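Local coordinates for uncharacterized conserved protein YjbQ/UPF0047 family, ortholog yugU B.subtilis (Clostridium acetobutylicum, PDB 1VMH) that is of unknown function but belongs to the YjbQ/UPF0047 family and assembles from three copies of one compact alpha/beta chain, with sodium bound in the crystal, at residues V51-H56 / M105-Q110; P55-G60 / H97-A102; A59-N64 / Q124-T129. All coordinates share one frame; numbering follows the deposited sequence.

Interaction 1: residues V51-H56 / M105-Q110; sequences VVFCPH and MGSSQQ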
loop_
_atom_site.group_PDB
_atom_site.type_symbol
_atom_site.label_atom_id
_atom_site.label_comp_id
_atom_site.label_asym_id
_atom_site.label_seq_id
_atom_site.Cartn_x
_atom_site.Cartn_y
_atom_site.Cartn_z
ATOM N N VAL A 51 -0.649 -6.296 12.397
ATOM C CA VAL A 51 0.238 -5.742 11.380
ATOM C C VAL A 51 1.139 -6.846 10.887
ATOM O O VAL A 51 1.697 -7.576 11.724
ATOM C CB VAL A 51 1.098 -4.586 11.981
ATOM C CG1 VAL A 51 2.060 -4.054 10.925
ATOM C CG2 VAL A 51 0.205 -3.463 12.495
ATOM N N VAL A 52 1.211 -7.031 9.559
ATOM C CA VAL A 52 1.936 -8.083 8.924
ATOM C C VAL A 52 2.998 -7.441 8.036
ATOM O O VAL A 52 2.637 -6.716 7.130
ATOM C CB VAL A 52 1.000 -8.950 8.052
ATOM C CG1 VAL A 52 1.734 -10.101 7.417
ATOM C CG2 VAL A 52 -0.173 -9.469 8.890
ATOM N N PHE A 53 4.266 -7.651 8.319
ATOM C CA PHE A 53 5.380 -6.923 7.673
ATOM C C PHE A 53 6.368 -7.897 6.992
ATOM O O PHE A 53 6.776 -8.917 7.606
ATOM C CB PHE A 53 6.139 -6.086 8.716
ATOM C CG PHE A 53 7.200 -5.169 8.139
ATOM C CD1 PHE A 53 8.498 -5.631 7.924
ATOM C CD2 PHE A 53 6.906 -3.855 7.823
ATOM C CE1 PHE A 53 9.448 -4.782 7.400
ATOM C CE2 PHE A 53 7.860 -3.035 7.285
ATOM C CZ PHE A 53 9.100 -3.496 7.053
ATOM N N CYS A 54 6.768 -7.566 5.755
ATOM C CA CYS A 54 7.729 -8.351 5.027
ATOM C C CYS A 54 9.085 -7.669 5.033
ATOM O O CYS A 54 9.231 -6.582 4.435
ATOM C CB CYS A 54 7.250 -8.549 3.600
ATOM S SG CYS A 54 8.409 -9.394 2.583
ATOM N N PRO A 55 10.092 -8.271 5.662
ATOM C CA PRO A 55 11.429 -7.638 5.714
ATOM C C PRO A 55 12.280 -7.816 4.458
ATOM O O PRO A 55 13.474 -7.410 4.468
ATOM C CB PRO A 55 12.083 -8.346 6.900
ATOM C CG PRO A 55 11.504 -9.728 6.835
ATOM C CD PRO A 55 10.068 -9.553 6.389
ATOM N N HIS A 56 11.731 -8.380 3.390
ATOM C CA HIS A 56 12.447 -8.664 2.163
ATOM C C HIS A 56 12.064 -7.670 1.080
ATOM O O HIS A 56 10.893 -7.465 0.831
ATOM C CB HIS A 56 12.074 -10.067 1.713
ATOM C CG HIS A 56 12.328 -11.094 2.766
ATOM N ND1 HIS A 56 13.603 -11.450 3.151
ATOM C CD2 HIS A 56 11.481 -11.856 3.502
ATOM C CE1 HIS A 56 13.520 -12.371 4.107
ATOM N NE2 HIS A 56 12.249 -12.645 4.319
ATOM N N MET A 105 2.885 -4.186 -4.350
ATOM C CA MET A 105 2.030 -4.893 -3.375
ATOM C C MET A 105 2.061 -4.203 -2.025
ATOM O O MET A 105 1.022 -4.050 -1.355
ATOM C CB MET A 105 2.470 -6.360 -3.222
ATOM C CG MET A 105 2.304 -7.187 -4.485
ATOM S SD MET A 105 0.599 -7.368 -5.053
ATOM C CE MET A 105 0.491 -6.028 -6.247
ATOM N N GLY A 106 3.244 -3.800 -1.584
ATOM C CA GLY A 106 3.453 -3.226 -0.289
ATOM C C GLY A 106 4.299 -4.070 0.642
ATOM O O GLY A 106 4.354 -5.293 0.548
ATOM N N SER A 107 4.965 -3.368 1.564
ATOM C CA SER A 107 5.830 -3.983 2.567
ATOM C C SER A 107 5.064 -4.489 3.784
ATOM O O SER A 107 5.578 -5.352 4.492
ATOM C CB SER A 107 6.905 -2.975 3.007
ATOM O OG SER A 107 6.303 -1.757 3.476
ATOM N N SER A 108 3.828 -4.053 3.975
ATOM C CA SER A 108 2.998 -4.517 5.083
ATOM C C SER A 108 1.544 -4.340 4.752
ATOM O O SER A 108 1.159 -3.578 3.852
ATOM C CB SER A 108 3.325 -3.748 6.366
ATOM O OG SER A 108 2.843 -2.410 6.302
ATOM N N GLN A 109 0.725 -5.088 5.466
ATOM C CA GLN A 109 -0.687 -4.825 5.501
ATOM C C GLN A 109 -1.157 -4.935 6.956
ATOM O O GLN A 109 -0.511 -5.547 7.834
ATOM C CB GLN A 109 -1.474 -5.754 4.588
ATOM C CG GLN A 109 -1.025 -5.739 3.132
ATOM C CD GLN A 109 -1.244 -4.435 2.434
ATOM O OE1 GLN A 109 -2.018 -3.588 2.886
ATOM N NE2 GLN A 109 -0.590 -4.270 1.272
ATOM N N GLN A 110 -2.354 -4.420 7.199
ATOM C CA GLN A 110 -2.937 -4.466 8.537
ATOM C C GLN A 110 -4.404 -4.829 8.465
ATOM O O GLN A 110 -5.091 -4.551 7.468
ATOM C CB GLN A 110 -2.632 -3.233 9.370
ATOM C CG GLN A 110 -3.192 -1.966 8.890
ATOM C CD GLN A 110 -2.855 -0.813 9.852
ATOM O OE1 GLN A 110 -2.481 -1.008 11.058
ATOM N NE2 GLN A 110 -2.934 0.369 9.319
#

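Interaction 2: residues P55-G60 / H97-A102; sequences PHTTAG and HAHIKA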
loop_
_atom_site.group_PDB
_atom_site.type_symbol
_atom_site.label_atom_id
_atom_site.label_comp_id
_atom_site.label_asym_id
_atom_site.label_seq_id
_atom_site.Cartn_x
_atom_site.Cartn_y
_atom_site.Cartn_z
ATOM N N PRO A 55 10.092 -8.271 5.662
ATOM C CA PRO A 55 11.429 -7.638 5.714
ATOM C C PRO A 55 12.280 -7.816 4.458
ATOM O O PRO A 55 13.474 -7.410 4.468
ATOM C CB PRO A 55 12.083 -8.346 6.900
ATOM C CG PRO A 55 11.504 -9.728 6.835
ATOM C CD PRO A 55 10.068 -9.553 6.389
ATOM N N HIS A 56 11.731 -8.380 3.390
ATOM C CA HIS A 56 12.447 -8.664 2.163
ATOM C C HIS A 56 12.064 -7.670 1.080
ATOM O O HIS A 56 10.893 -7.465 0.831
ATOM C CB HIS A 56 12.074 -10.067 1.713
ATOM C CG HIS A 56 12.328 -11.094 2.766
ATOM N ND1 HIS A 56 13.603 -11.450 3.151
ATOM C CD2 HIS A 56 11.481 -11.856 3.502
ATOM C CE1 HIS A 56 13.520 -12.371 4.107
ATOM N NE2 HIS A 56 12.249 -12.645 4.319
ATOM N N THR A 57 13.040 -7.112 0.394
ATOM C CA THR A 57 12.796 -6.102 -0.624
ATOM C C THR A 57 12.344 -6.661 -1.976
ATOM O O THR A 57 12.007 -5.886 -2.849
ATOM C CB THR A 57 13.994 -5.213 -0.786
ATOM O OG1 THR A 57 15.105 -6.011 -1.165
ATOM C CG2 THR A 57 14.288 -4.473 0.505
ATOM N N THR A 58 12.316 -7.991 -2.106
ATOM C CA THR A 58 11.852 -8.673 -3.321
ATOM C C THR A 58 10.627 -9.541 -3.046
ATOM O O THR A 58 10.291 -10.437 -3.817
ATOM C CB THR A 58 12.953 -9.475 -3.940
ATOM O OG1 THR A 58 13.516 -10.311 -2.926
ATOM C CG2 THR A 58 14.018 -8.562 -4.514
ATOM N N ALA A 59 9.908 -9.209 -1.967
ATOM C CA ALA A 59 8.631 -9.812 -1.653
ATOM C C ALA A 59 7.772 -8.738 -0.948
ATOM O O ALA A 59 8.253 -7.669 -0.591
ATOM C CB ALA A 59 8.802 -11.034 -0.814
ATOM N N GLY A 60 6.500 -9.039 -0.769
ATOM C CA GLY A 60 5.602 -8.104 -0.135
ATOM C C GLY A 60 4.433 -8.829 0.501
ATOM O O GLY A 60 4.457 -10.062 0.686
ATOM N N HIS A 97 12.712 -6.576 -11.412
ATOM C CA HIS A 97 11.265 -6.846 -11.593
ATOM C C HIS A 97 10.611 -7.150 -10.249
ATOM O O HIS A 97 9.481 -6.714 -9.943
ATOM C CB HIS A 97 11.049 -8.009 -12.562
ATOM C CG HIS A 97 11.586 -9.317 -12.078
ATOM N ND1 HIS A 97 12.932 -9.598 -12.068
ATOM C CD2 HIS A 97 10.970 -10.419 -11.586
ATOM C CE1 HIS A 97 13.126 -10.813 -11.586
ATOM N NE2 HIS A 97 11.953 -11.336 -11.292
ATOM N N ALA A 98 11.314 -7.913 -9.439
ATOM C CA ALA A 98 10.825 -8.319 -8.113
ATOM C C ALA A 98 10.774 -7.123 -7.167
ATOM O O ALA A 98 9.829 -6.989 -6.384
ATOM C CB ALA A 98 11.677 -9.396 -7.536
ATOM N N HIS A 99 11.803 -6.278 -7.201
ATOM C CA HIS A 99 11.807 -5.073 -6.377
ATOM C C HIS A 99 10.590 -4.172 -6.706
ATOM O O HIS A 99 9.959 -3.588 -5.796
ATOM C CB HIS A 99 13.098 -4.271 -6.559
ATOM C CG HIS A 99 14.299 -4.890 -5.923
ATOM N ND1 HIS A 99 14.494 -4.879 -4.556
ATOM C CD2 HIS A 99 15.367 -5.533 -6.450
ATOM C CE1 HIS A 99 15.635 -5.492 -4.281
ATOM N NE2 HIS A 99 16.190 -5.895 -5.405
ATOM N N ILE A 100 10.259 -4.079 -8.006
ATOM C CA ILE A 100 9.145 -3.236 -8.435
ATOM C C ILE A 100 7.840 -3.819 -7.923
ATOM O O ILE A 100 7.013 -3.122 -7.342
ATOM C CB ILE A 100 9.088 -3.118 -9.958
ATOM C CG1 ILE A 100 10.284 -2.312 -10.474
ATOM C CG2 ILE A 100 7.797 -2.479 -10.409
ATOM C CD1 ILE A 100 10.552 -2.547 -11.920
ATOM N N LYS A 101 7.645 -5.099 -8.166
ATOM C CA LYS A 101 6.405 -5.718 -7.763
ATOM C C LYS A 101 6.215 -5.713 -6.249
ATOM O O LYS A 101 5.100 -5.559 -5.750
ATOM C CB LYS A 101 6.292 -7.126 -8.344
ATOM C CG LYS A 101 6.199 -7.090 -9.859
ATOM C CD LYS A 101 6.037 -8.452 -10.540
ATOM C CE LYS A 101 7.223 -9.323 -10.428
ATOM N NZ LYS A 101 7.088 -10.623 -11.275
ATOM N N ALA A 102 7.306 -5.898 -5.523
ATOM C CA ALA A 102 7.266 -5.801 -4.078
ATOM C C ALA A 102 6.724 -4.433 -3.627
ATOM O O ALA A 102 5.851 -4.358 -2.719
ATOM C CB ALA A 102 8.671 -6.056 -3.505
HETATM O O HOH W 1 7.389 -4.715 -0.320
#

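Interaction 3: residues A59-N64 / Q124-T129; sequences AGITIN and QGIYFT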
loop_
_atom_site.group_PDB
_atom_site.type_symbol
_atom_site.label_atom_id
_atom_site.label_comp_id
_atom_site.label_asym_id
_atom_site.label_seq_id
_atom_site.Cartn_x
_atom_site.Cartn_y
_atom_site.Cartn_z
ATOM N N ALA A 59 9.908 -9.209 -1.967
ATOM C CA ALA A 59 8.631 -9.812 -1.653
ATOM C C ALA A 59 7.772 -8.738 -0.948
ATOM O O ALA A 59 8.253 -7.669 -0.591
ATOM C CB ALA A 59 8.802 -11.034 -0.814
ATOM N N GLY A 60 6.500 -9.039 -0.769
ATOM C CA GLY A 60 5.602 -8.104 -0.135
ATOM C C GLY A 60 4.433 -8.829 0.501
ATOM O O GLY A 60 4.457 -10.062 0.686
ATOM N N ILE A 61 3.450 -8.032 0.916
ATOM C CA ILE A 61 2.226 -8.544 1.549
ATOM C C ILE A 61 1.036 -7.937 0.828
ATOM O O ILE A 61 1.032 -6.744 0.540
ATOM C CB ILE A 61 2.125 -8.158 3.043
ATOM C CG1 ILE A 61 3.412 -8.525 3.811
ATOM C CG2 ILE A 61 0.887 -8.767 3.679
ATOM C CD1 ILE A 61 3.730 -9.981 4.011
ATOM N N THR A 62 0.032 -8.732 0.509
ATOM C CA THR A 62 -1.213 -8.189 -0.005
ATOM C C THR A 62 -2.398 -8.925 0.579
ATOM O O THR A 62 -2.224 -9.934 1.242
ATOM C CB THR A 62 -1.298 -8.255 -1.550
ATOM O OG1 THR A 62 -2.334 -7.343 -1.999
ATOM C CG2 THR A 62 -1.559 -9.646 -2.042
ATOM N N ILE A 63 -3.598 -8.417 0.367
ATOM C CA ILE A 63 -4.847 -9.096 0.843
ATOM C C ILE A 63 -5.705 -9.253 -0.383
ATOM O O ILE A 63 -5.938 -8.262 -1.081
ATOM C CB ILE A 63 -5.522 -8.271 1.947
ATOM C CG1 ILE A 63 -4.589 -8.182 3.175
ATOM C CG2 ILE A 63 -6.871 -8.836 2.337
ATOM C CD1 ILE A 63 -5.097 -7.429 4.399
ATOM N N ASN A 64 -6.180 -10.456 -0.666
ATOM C CA ASN A 64 -6.944 -10.640 -1.884
ATOM C C ASN A 64 -7.706 -11.954 -1.788
ATOM O O ASN A 64 -7.750 -12.587 -0.733
ATOM C CB ASN A 64 -6.067 -10.500 -3.145
ATOM C CG ASN A 64 -6.813 -9.869 -4.316
ATOM O OD1 ASN A 64 -7.829 -10.408 -4.754
ATOM N ND2 ASN A 64 -6.329 -8.715 -4.805
ATOM N N GLN A 124 -11.529 -13.286 1.670
ATOM C CA GLN A 124 -10.459 -12.363 1.723
ATOM C C GLN A 124 -9.378 -12.920 2.646
ATOM O O GLN A 124 -9.580 -13.140 3.809
ATOM C CB GLN A 124 -10.985 -11.013 2.208
ATOM C CG GLN A 124 -9.979 -9.936 2.111
ATOM C CD GLN A 124 -10.499 -8.597 2.593
ATOM O OE1 GLN A 124 -11.127 -8.485 3.667
ATOM N NE2 GLN A 124 -10.151 -7.545 1.855
ATOM N N GLY A 125 -8.180 -13.128 2.097
ATOM C CA GLY A 125 -7.024 -13.680 2.829
ATOM C C GLY A 125 -5.798 -12.833 2.705
ATOM O O GLY A 125 -5.720 -11.976 1.846
ATOM N N ILE A 126 -4.853 -13.096 3.603
ATOM C CA ILE A 126 -3.605 -12.347 3.726
ATOM C C ILE A 126 -2.517 -13.179 3.094
ATOM O O ILE A 126 -2.380 -14.373 3.427
ATOM C CB ILE A 126 -3.243 -12.087 5.174
ATOM C CG1 ILE A 126 -4.362 -11.368 5.937
ATOM C CG2 ILE A 126 -1.950 -11.269 5.215
ATOM C CD1 ILE A 126 -4.305 -11.591 7.445
ATOM N N TYR A 127 -1.773 -12.603 2.140
ATOM C CA TYR A 127 -0.759 -13.289 1.372
ATOM C C TYR A 127 0.612 -12.685 1.482
ATOM O O TYR A 127 0.782 -11.475 1.414
ATOM C CB TYR A 127 -1.125 -13.233 -0.093
ATOM C CG TYR A 127 -2.203 -14.158 -0.521
ATOM C CD1 TYR A 127 -1.922 -15.495 -0.730
ATOM C CD2 TYR A 127 -3.475 -13.711 -0.768
ATOM C CE1 TYR A 127 -2.892 -16.369 -1.161
ATOM C CE2 TYR A 127 -4.441 -14.572 -1.230
ATOM C CZ TYR A 127 -4.136 -15.898 -1.412
ATOM O OH TYR A 127 -5.100 -16.790 -1.890
ATOM N N PHE A 128 1.605 -13.538 1.683
ATOM C CA PHE A 128 2.995 -13.213 1.372
ATOM C C PHE A 128 3.188 -13.376 -0.144
ATOM O O PHE A 128 2.866 -14.441 -0.691
ATOM C CB PHE A 128 3.896 -14.204 2.096
ATOM C CG PHE A 128 5.353 -13.924 1.984
ATOM C CD1 PHE A 128 6.071 -14.350 0.916
ATOM C CD2 PHE A 128 6.027 -13.228 2.981
ATOM C CE1 PHE A 128 7.443 -14.087 0.814
ATOM C CE2 PHE A 128 7.381 -13.003 2.885
ATOM C CZ PHE A 128 8.073 -13.406 1.811
ATOM N N THR A 129 3.660 -12.325 -0.837
ATOM C CA THR A 129 3.827 -12.326 -2.280
ATOM C C THR A 129 5.332 -12.422 -2.601
ATOM O O THR A 129 6.079 -11.430 -2.522
ATOM C CB THR A 129 3.188 -11.084 -2.977
ATOM O OG1 THR A 129 3.827 -9.886 -2.518
ATOM C CG2 THR A 129 1.722 -10.946 -2.519
HETATM O O HOH W 2 -8.693 -7.433 -0.681
#

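Interaction 1: residues V51-H56 / M105-Q110
Phe-53 and Ser-108 face each other where strand 48-53 ends beside the start of strand 108-114, and the phenylalanine ring lies against the first residues of the partner strand. CB continues into a ring whose CG is anti to the backbone N (chi1 -173°), which carries the ring over the start of that strand. CG lies 4.0 Å from Ser-107 O, and CD2 rests 3.9 Å from Ser-108 CB; farther out, CE2 comes within 4.3 Å of Ser-107 OG. The Ser-107 carbonyl oxygen thus sits over one face of the ring, displaced toward its rim. That oxygen is doubly engaged, because Cys-54 N also donates to Ser-107 O over 2.8 Å in an almost straight bond (175°). Two further backbone bonds, Val-52 N to Gln-109 O at 2.9 Å and Gln-109 N to Val-52 O at 3.0 Å, make Val-52 and Gln-109 a hydrogen-bonded antiparallel pair, flanked by the non-hydrogen-bonded pairs Val-51 with Gln-110 and Phe-53 with Ser-108. Val-51 and Gln-110 run side by side, and Gln-110 OE1 accepts a bond from Gln-110 NE2 of the second subunit. Strand 48-53 lies between strands 108-114 and 136-143 in the five-stranded sheet; Val-52 turns to Ile-61 of strand 59-65 on the face away from Phe-53, and Met-105 ends helix 96-105 just ahead of the seam.

Interaction 2: residues P55-G60 / H97-A102
Thr-57 and Thr-58 meet His-99 and Ala-98 where the loop leaving one strand passes the side of a helix, a beta turn packed against the helix through small side chains and one imidazole. From Pro-55 the chain enters a type I beta turn, His-56 to Ala-59, which turns the next two residues to the helix. Thr-57 lies alongside His-99, the two side chains pointing the same way. Its OG1, held between the backbone N and the carbonyl carbon (chi1 60°), comes within 3.2 Å of His-99 CE1. Thr-57 O approaches obliquely to the same ring and also touches Ala-102 CB at 3.4 Å. Thr-58 follows with a different approach: CG2 stands over the centre of the imidazole, 3.5 Å from the centroid of the His-99 ring and only 13° off its normal, a CH-pi contact. Its CB meets Ala-98 CB at 3.8 Å, while Thr-58 OG1 turns to Arg-137 for its hydrogen bond. Ala-59 contributes its carbonyl: Ala-59 O lies 3.4 Å from Ala-102 CB, and a water lies between Ala-59 O (3.1 Å) and Ala-102 O, the second link being weak. Ala-59 already begins strand 59-65, which Gly-60 continues. The loop joining strands 48-53 and 59-65 is thereby set against helix 96-105, with Phe-131, beyond strand 124-130, packing on Ala-98, and Asn-64 of the second subunit bonded to His-99 O.

Interaction 3: residues A59-N64 / Q124-T129
Ile-61 and Phe-128 meet through their torsions: CG1 of Ile-61 lies beside the backbone N, a second bend at chi2 (-68°) swings CD1 round, and CG of Phe-128 is anti to its own N (chi1 -174°), which together bring Ile-61 CD1 to 4.1 Å from Phe-128 CD2. They form a non-hydrogen-bonded pair of two antiparallel strands in the three-stranded sheet of this YjbQ-like fold, the strands running at 159° to one another. The Phe-128 ring also receives Ala-59 CB, 3.6 Å from Phe-128 CZ, and has Gly-60 O over one face, offset toward the rim. On the same side of the sheet as Ile-61, Ile-63 and Ile-126 form another non-hydrogen-bonded pair, and this apolar surface packs on Ile-111 and Val-139 of the larger sheet. The other side carries Thr-62, Tyr-127 and Thr-129; the two threonines cross at about a right angle, Thr-62 CG2 to Thr-129 CG2 at 3.6 Å. Tyr-127 offers its ring edge to Asn-64 O and anchors its hydroxyl on Glu-65 O. Six backbone bonds zip Gly-60, Thr-62 and Asn-64 to Thr-129, Tyr-127 and Gly-125. Thr-62 OG1 and Asn-64 ND2 both bond to Ser-103 OG of the third subunit. At the far end, Ile-63 CG2 presses to 3.3 Å from Gln-124 CG, and one water donates to Ile-63 O and accepts from Gln-124 NE2, 2.9 Å from each.

The three contacts show how a two-sheet protein ties its layers together through shared segments. Interaction 1 and interaction 2 have Pro-55 and His-56 in common, interaction 2 and interaction 3 have Ala-59 and Gly-60, and their centres lie about 10 and 12 Å apart respectively. Between interactions 1 and 3, centred about 8 Å apart, two probable hydrogen bonds join Ile-61 to the 105-110 segment: Ile-61 N with Gly-106 O at 2.9 Å and Gln-109 NE2 with Ile-61 O at 3.0 Å. Cys-54 SG packs 3.6 Å from Ala-59 O. A bound sodium ion lies about 7, 8 and 10 Å from the side chains of Gln-109, Thr-62 and Ala-102, too far for direct coordination by them.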